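Local coordinates for ABC transporter periplasmic peptide-binding protein (Pseudoalteromonas, PDB 4QFL) that probably serves as the periplasmic dipeptide receptor of an ABC transporter, here holding Ala-Phe in its cleft, at residues Gln311-Ile319 against Ser398-Asn406. Numbering follows the deposited sequence.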
ATOM      1  N   GLN A 311     -18.971  -2.594 -19.405  1.00 25.71           N
ATOM      2  CA  GLN A 311     -20.291  -2.327 -18.842  1.00 28.98           C
ATOM      3  C   GLN A 311     -21.132  -3.606 -18.764  1.00 29.84           C
ATOM      4  O   GLN A 311     -21.758  -3.889 -17.743  1.00 28.91           O
ATOM      5  CB  GLN A 311     -21.006  -1.265 -19.671  1.00 26.46           C
ATOM      6  CG  GLN A 311     -20.230   0.029 -19.769  1.00 28.13           C
ATOM      7  CD  GLN A 311     -20.791   0.985 -20.804  1.00 33.51           C
ATOM      8  OE1 GLN A 311     -20.338   2.124 -20.912  1.00 34.59           O
ATOM      9  NE2 GLN A 311     -21.777   0.528 -21.571  1.00 33.53           N
ATOM     10  N   ALA A 312     -21.138  -4.384 -19.842  1.00 29.64           N
ATOM     11  CA  ALA A 312     -21.863  -5.646 -19.855  1.00 31.06           C
ATOM     12  C   ALA A 312     -21.441  -6.589 -18.713  1.00 28.51           C
ATOM     13  O   ALA A 312     -22.291  -7.165 -18.042  1.00 33.14           O
ATOM     14  CB  ALA A 312     -21.721  -6.328 -21.209  1.00 30.04           C
ATOM     15  N   LEU A 313     -20.143  -6.736 -18.479  1.00 25.74           N
ATOM     16  CA  LEU A 313     -19.654  -7.681 -17.479  1.00 26.35           C
ATOM     17  C   LEU A 313     -20.032  -7.294 -16.042  1.00 27.64           C
ATOM     18  O   LEU A 313     -20.390  -8.144 -15.225  1.00 26.48           O
ATOM     19  CB  LEU A 313     -18.134  -7.821 -17.573  1.00 28.10           C
ATOM     20  CG  LEU A 313     -17.506  -8.529 -18.774  1.00 26.28           C
ATOM     21  CD1 LEU A 313     -16.035  -8.163 -18.886  1.00 23.97           C
ATOM     22  CD2 LEU A 313     -17.673 -10.035 -18.678  1.00 26.67           C
ATOM     23  N   VAL A 314     -19.918  -6.009 -15.740  1.00 28.18           N
ATOM     24  CA  VAL A 314     -20.216  -5.498 -14.408  1.00 27.70           C
ATOM     25  C   VAL A 314     -21.662  -5.769 -13.985  1.00 29.77           C
ATOM     26  O   VAL A 314     -21.914  -6.116 -12.827  1.00 30.00           O
ATOM     27  CB  VAL A 314     -19.932  -3.986 -14.311  1.00 25.51           C
ATOM     28  CG1 VAL A 314     -20.545  -3.416 -13.054  1.00 29.17           C
ATOM     29  CG2 VAL A 314     -18.429  -3.719 -14.346  1.00 22.39           C
ATOM     30  N   HIS A 315     -22.606  -5.610 -14.916  1.00 26.77           N
ATOM     31  CA  HIS A 315     -24.030  -5.780 -14.608  1.00 29.44           C
ATOM     32  C   HIS A 315     -24.394  -7.224 -14.245  1.00 28.57           C
ATOM     33  O   HIS A 315     -25.472  -7.486 -13.715  1.00 32.84           O
ATOM     34  CB  HIS A 315     -24.906  -5.290 -15.770  1.00 28.48           C
ATOM     35  CG  HIS A 315     -25.047  -3.798 -15.844  1.00 27.25           C
ATOM     36  ND1 HIS A 315     -25.496  -3.036 -14.787  1.00 28.84           N
ATOM     37  CD2 HIS A 315     -24.817  -2.929 -16.858  1.00 31.13           C
ATOM     38  CE1 HIS A 315     -25.525  -1.763 -15.140  1.00 29.56           C
ATOM     39  NE2 HIS A 315     -25.118  -1.671 -16.393  1.00 29.10           N
ATOM     40  N   ALA A 316     -23.491  -8.154 -14.525  1.00 28.63           N
ATOM     41  CA  ALA A 316     -23.745  -9.566 -14.280  1.00 25.75           C
ATOM     42  C   ALA A 316     -23.403  -9.968 -12.850  1.00 27.10           C
ATOM     43  O   ALA A 316     -23.654 -11.104 -12.441  1.00 29.25           O
ATOM     44  CB  ALA A 316     -22.951 -10.399 -15.254  1.00 25.35           C
ATOM     45  N   ILE A 317     -22.827  -9.042 -12.090  1.00 25.77           N
ATOM     46  CA  ILE A 317     -22.232  -9.394 -10.801  1.00 25.70           C
ATOM     47  C   ILE A 317     -23.139  -9.135  -9.611  1.00 22.52           C
ATOM     48  O   ILE A 317     -23.546  -8.010  -9.358  1.00 25.29           O
ATOM     49  CB  ILE A 317     -20.886  -8.683 -10.589  1.00 24.70           C
ATOM     50  CG1 ILE A 317     -19.991  -8.909 -11.804  1.00 24.88           C
ATOM     51  CG2 ILE A 317     -20.201  -9.210  -9.333  1.00 25.04           C
ATOM     52  CD1 ILE A 317     -19.755 -10.377 -12.104  1.00 24.41           C
ATOM     53  N   ASP A 318     -23.443 -10.199  -8.881  1.00 25.74           N
ATOM     54  CA  ASP A 318     -24.290 -10.102  -7.703  1.00 26.40           C
ATOM     55  C   ASP A 318     -23.494  -9.522  -6.556  1.00 26.33           C
ATOM     56  O   ASP A 318     -22.918 -10.261  -5.760  1.00 28.39           O
ATOM     57  CB  ASP A 318     -24.810 -11.483  -7.305  1.00 26.90           C
ATOM     58  CG  ASP A 318     -25.972 -11.414  -6.321  1.00 30.32           C
ATOM     59  OD1 ASP A 318     -26.183 -10.346  -5.702  1.00 30.19           O
ATOM     60  OD2 ASP A 318     -26.681 -12.433  -6.168  1.00 30.96           O
ATOM     61  N   ILE A 319     -23.462  -8.199  -6.470  1.00 26.07           N
ATOM     62  CA  ILE A 319     -22.648  -7.532  -5.466  1.00 29.79           C
ATOM     63  C   ILE A 319     -23.151  -7.824  -4.057  1.00 29.01           C
ATOM     64  O   ILE A 319     -22.368  -7.907  -3.107  1.00 28.33           O
ATOM     65  CB  ILE A 319     -22.585  -6.003  -5.698  1.00 30.69           C
ATOM     66  CG1 ILE A 319     -21.797  -5.703  -6.963  1.00 28.59           C
ATOM     67  CG2 ILE A 319     -21.885  -5.312  -4.539  1.00 28.39           C
ATOM     68  CD1 ILE A 319     -20.398  -6.283  -6.925  1.00 26.35           C
ATOM     69  N   SER A 398     -19.639 -18.119 -11.330  1.00 25.21           N
ATOM     70  CA  SER A 398     -21.033 -18.528 -11.426  1.00 27.14           C
ATOM     71  C   SER A 398     -21.921 -17.452 -12.061  1.00 29.72           C
ATOM     72  O   SER A 398     -22.724 -17.745 -12.948  1.00 32.62           O
ATOM     73  CB  SER A 398     -21.573 -18.890 -10.042  1.00 29.10           C
ATOM     74  OG  SER A 398     -22.994 -18.815 -10.018  1.00 35.01           O
ATOM     75  N   ASP A 399     -21.790 -16.210 -11.604  1.00 27.11           N
ATOM     76  CA  ASP A 399     -22.614 -15.121 -12.125  1.00 29.29           C
ATOM     77  C   ASP A 399     -22.462 -14.937 -13.633  1.00 31.87           C
ATOM     78  O   ASP A 399     -23.458 -14.750 -14.335  1.00 33.97           O
ATOM     79  CB  ASP A 399     -22.289 -13.795 -11.437  1.00 27.67           C
ATOM     80  CG  ASP A 399     -22.910 -13.679 -10.064  1.00 31.76           C
ATOM     81  OD1 ASP A 399     -23.816 -14.478  -9.750  1.00 34.44           O
ATOM     82  OD2 ASP A 399     -22.494 -12.779  -9.303  1.00 32.13           O
ATOM     83  N   LEU A 400     -21.219 -14.968 -14.119  1.00 27.62           N
ATOM     84  CA  LEU A 400     -20.915 -14.657 -15.518  1.00 26.92           C
ATOM     85  C   LEU A 400     -21.256 -15.801 -16.456  1.00 27.81           C
ATOM     86  O   LEU A 400     -21.669 -15.574 -17.592  1.00 29.87           O
ATOM     87  CB  LEU A 400     -19.444 -14.287 -15.679  1.00 23.47           C
ATOM     88  CG  LEU A 400     -19.063 -12.906 -15.154  1.00 26.48           C
ATOM     89  CD1 LEU A 400     -17.559 -12.788 -14.966  1.00 26.66           C
ATOM     90  CD2 LEU A 400     -19.573 -11.817 -16.069  1.00 24.33           C
ATOM     91  N   ARG A 401     -21.066 -17.029 -15.985  1.00 29.23           N
ATOM     92  CA  ARG A 401     -21.474 -18.202 -16.743  1.00 33.24           C
ATOM     93  C   ARG A 401     -22.922 -18.046 -17.212  1.00 33.11           C
ATOM     94  O   ARG A 401     -23.296 -18.540 -18.282  1.00 31.49           O
ATOM     95  CB  ARG A 401     -21.329 -19.471 -15.894  1.00 32.99           C
ATOM     96  CG  ARG A 401     -21.646 -20.768 -16.635  1.00 37.43           C
ATOM     97  CD  ARG A 401     -21.640 -21.969 -15.700  1.00 43.17           C
ATOM     98  NE  ARG A 401     -21.999 -23.209 -16.386  1.00 50.83           N
ATOM     99  CZ  ARG A 401     -21.131 -24.162 -16.726  1.00 59.38           C
ATOM    100  NH1 ARG A 401     -19.842 -24.027 -16.438  1.00 58.72           N
ATOM    101  NH2 ARG A 401     -21.552 -25.257 -17.352  1.00 60.47           N
ATOM    102  N   LYS A 402     -23.725 -17.343 -16.415  1.00 30.52           N
ATOM    103  CA  LYS A 402     -25.165 -17.230 -16.668  1.00 33.02           C
ATOM    104  C   LYS A 402     -25.525 -16.317 -17.845  1.00 37.34           C
ATOM    105  O   LYS A 402     -26.580 -16.479 -18.475  1.00 36.43           O
ATOM    106  CB  LYS A 402     -25.906 -16.803 -15.400  1.00 33.42           C
ATOM    107  CG  LYS A 402     -25.906 -17.868 -14.314  1.00 33.85           C
ATOM    108  CD  LYS A 402     -26.657 -17.394 -13.084  1.00 35.37           C
ATOM    109  CE  LYS A 402     -26.535 -18.402 -11.959  1.00 37.18           C
ATOM    110  NZ  LYS A 402     -27.159 -17.901 -10.703  1.00 43.29           N
ATOM    111  N   ILE A 403     -24.656 -15.357 -18.137  1.00 33.61           N
ATOM    112  CA  ILE A 403     -24.803 -14.571 -19.345  1.00 31.28           C
ATOM    113  C   ILE A 403     -23.895 -15.144 -20.416  1.00 32.70           C
ATOM    114  O   ILE A 403     -23.783 -14.584 -21.505  1.00 37.70           O
ATOM    115  CB  ILE A 403     -24.442 -13.107 -19.129  1.00 31.57           C
ATOM    116  CG1 ILE A 403     -22.991 -12.981 -18.663  1.00 29.81           C
ATOM    117  CG2 ILE A 403     -25.383 -12.484 -18.133  1.00 34.33           C
ATOM    118  CD1 ILE A 403     -22.476 -11.562 -18.708  1.00 28.53           C
ATOM    119  N   GLY A 404     -23.230 -16.250 -20.097  1.00 29.14           N
ATOM    120  CA  GLY A 404     -22.436 -16.964 -21.076  1.00 30.95           C
ATOM    121  C   GLY A 404     -20.970 -16.586 -21.142  1.00 32.06           C
ATOM    122  O   GLY A 404     -20.294 -16.868 -22.142  1.00 30.73           O
ATOM    123  N   VAL A 405     -20.466 -15.954 -20.086  1.00 30.86           N
ATOM    124  CA  VAL A 405     -19.034 -15.689 -19.999  1.00 27.90           C
ATOM    125  C   VAL A 405     -18.326 -16.750 -19.159  1.00 30.39           C
ATOM    126  O   VAL A 405     -18.633 -16.942 -17.979  1.00 29.15           O
ATOM    127  CB  VAL A 405     -18.726 -14.286 -19.463  1.00 28.66           C
ATOM    128  CG1 VAL A 405     -17.215 -14.034 -19.491  1.00 25.73           C
ATOM    129  CG2 VAL A 405     -19.453 -13.246 -20.287  1.00 25.12           C
ATOM    130  N   ASN A 406     -17.383 -17.433 -19.797  1.00 27.81           N
ATOM    131  CA  ASN A 406     -16.685 -18.576 -19.231  1.00 26.06           C
ATOM    132  C   ASN A 406     -15.421 -18.113 -18.532  1.00 26.12           C
ATOM    133  O   ASN A 406     -14.404 -17.846 -19.167  1.00 25.75           O
ATOM    134  CB  ASN A 406     -16.377 -19.596 -20.344  1.00 29.35           C
ATOM    135  CG  ASN A 406     -15.409 -20.694 -19.912  1.00 33.54           C
ATOM    136  OD1 ASN A 406     -15.507 -21.247 -18.809  1.00 38.05           O
ATOM    137  ND2 ASN A 406     -14.466 -21.021 -20.792  1.00 34.61           N
TER
HETATM  138  O   HOH W   1     -25.487 -13.198 -13.770  1.00 32.15           O
HETATM  139  O   HOH W   2     -22.022 -12.481  -6.679  1.00 26.83           O
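The carboxylate of Asp-399 receives the backbone N-H of Asp-318 over one face, the face on which Ala-316 O also lies: the bond to OD2 is short (2.8 Å) and nearly straight (169°), yet its donor stands 50° out of the carboxylate plane. Tilted toward the other face, a water that also donates to Asp-318 O gives OD2 a second hydrogen bond. With CG beside its own backbone N (chi1 -78°), the Asp-399 side chain extends to Asp-318 past the carbonyl of Ala-316, whose O lies 3.2 Å from Asp-399 CB. A second water joins Ala-316 O to Asp-399 O. With an alanine at Asp-399, the Asp-318 N-H would probably lose its acceptor and the first water keep only Asp-318 O. Here the turn between helices 307-314 and 319-325, with Asp-318 as N-cap of the latter, meets the end of helix 389-401, which closes in a Schellman motif at Gly-404, on the outskirts of this family 5 solute-binding protein. The apolar half centres on Leu-400: its CD2 meets Leu-313 CD2 at 3.7 Å, the side chains crossing at about a right angle, while Ala-316 CB rests on the neighbouring methyls Leu-400 CD2 and Ile-403 CD1. Trp-295 touches Leu-313, Ile-317 and Leu-400.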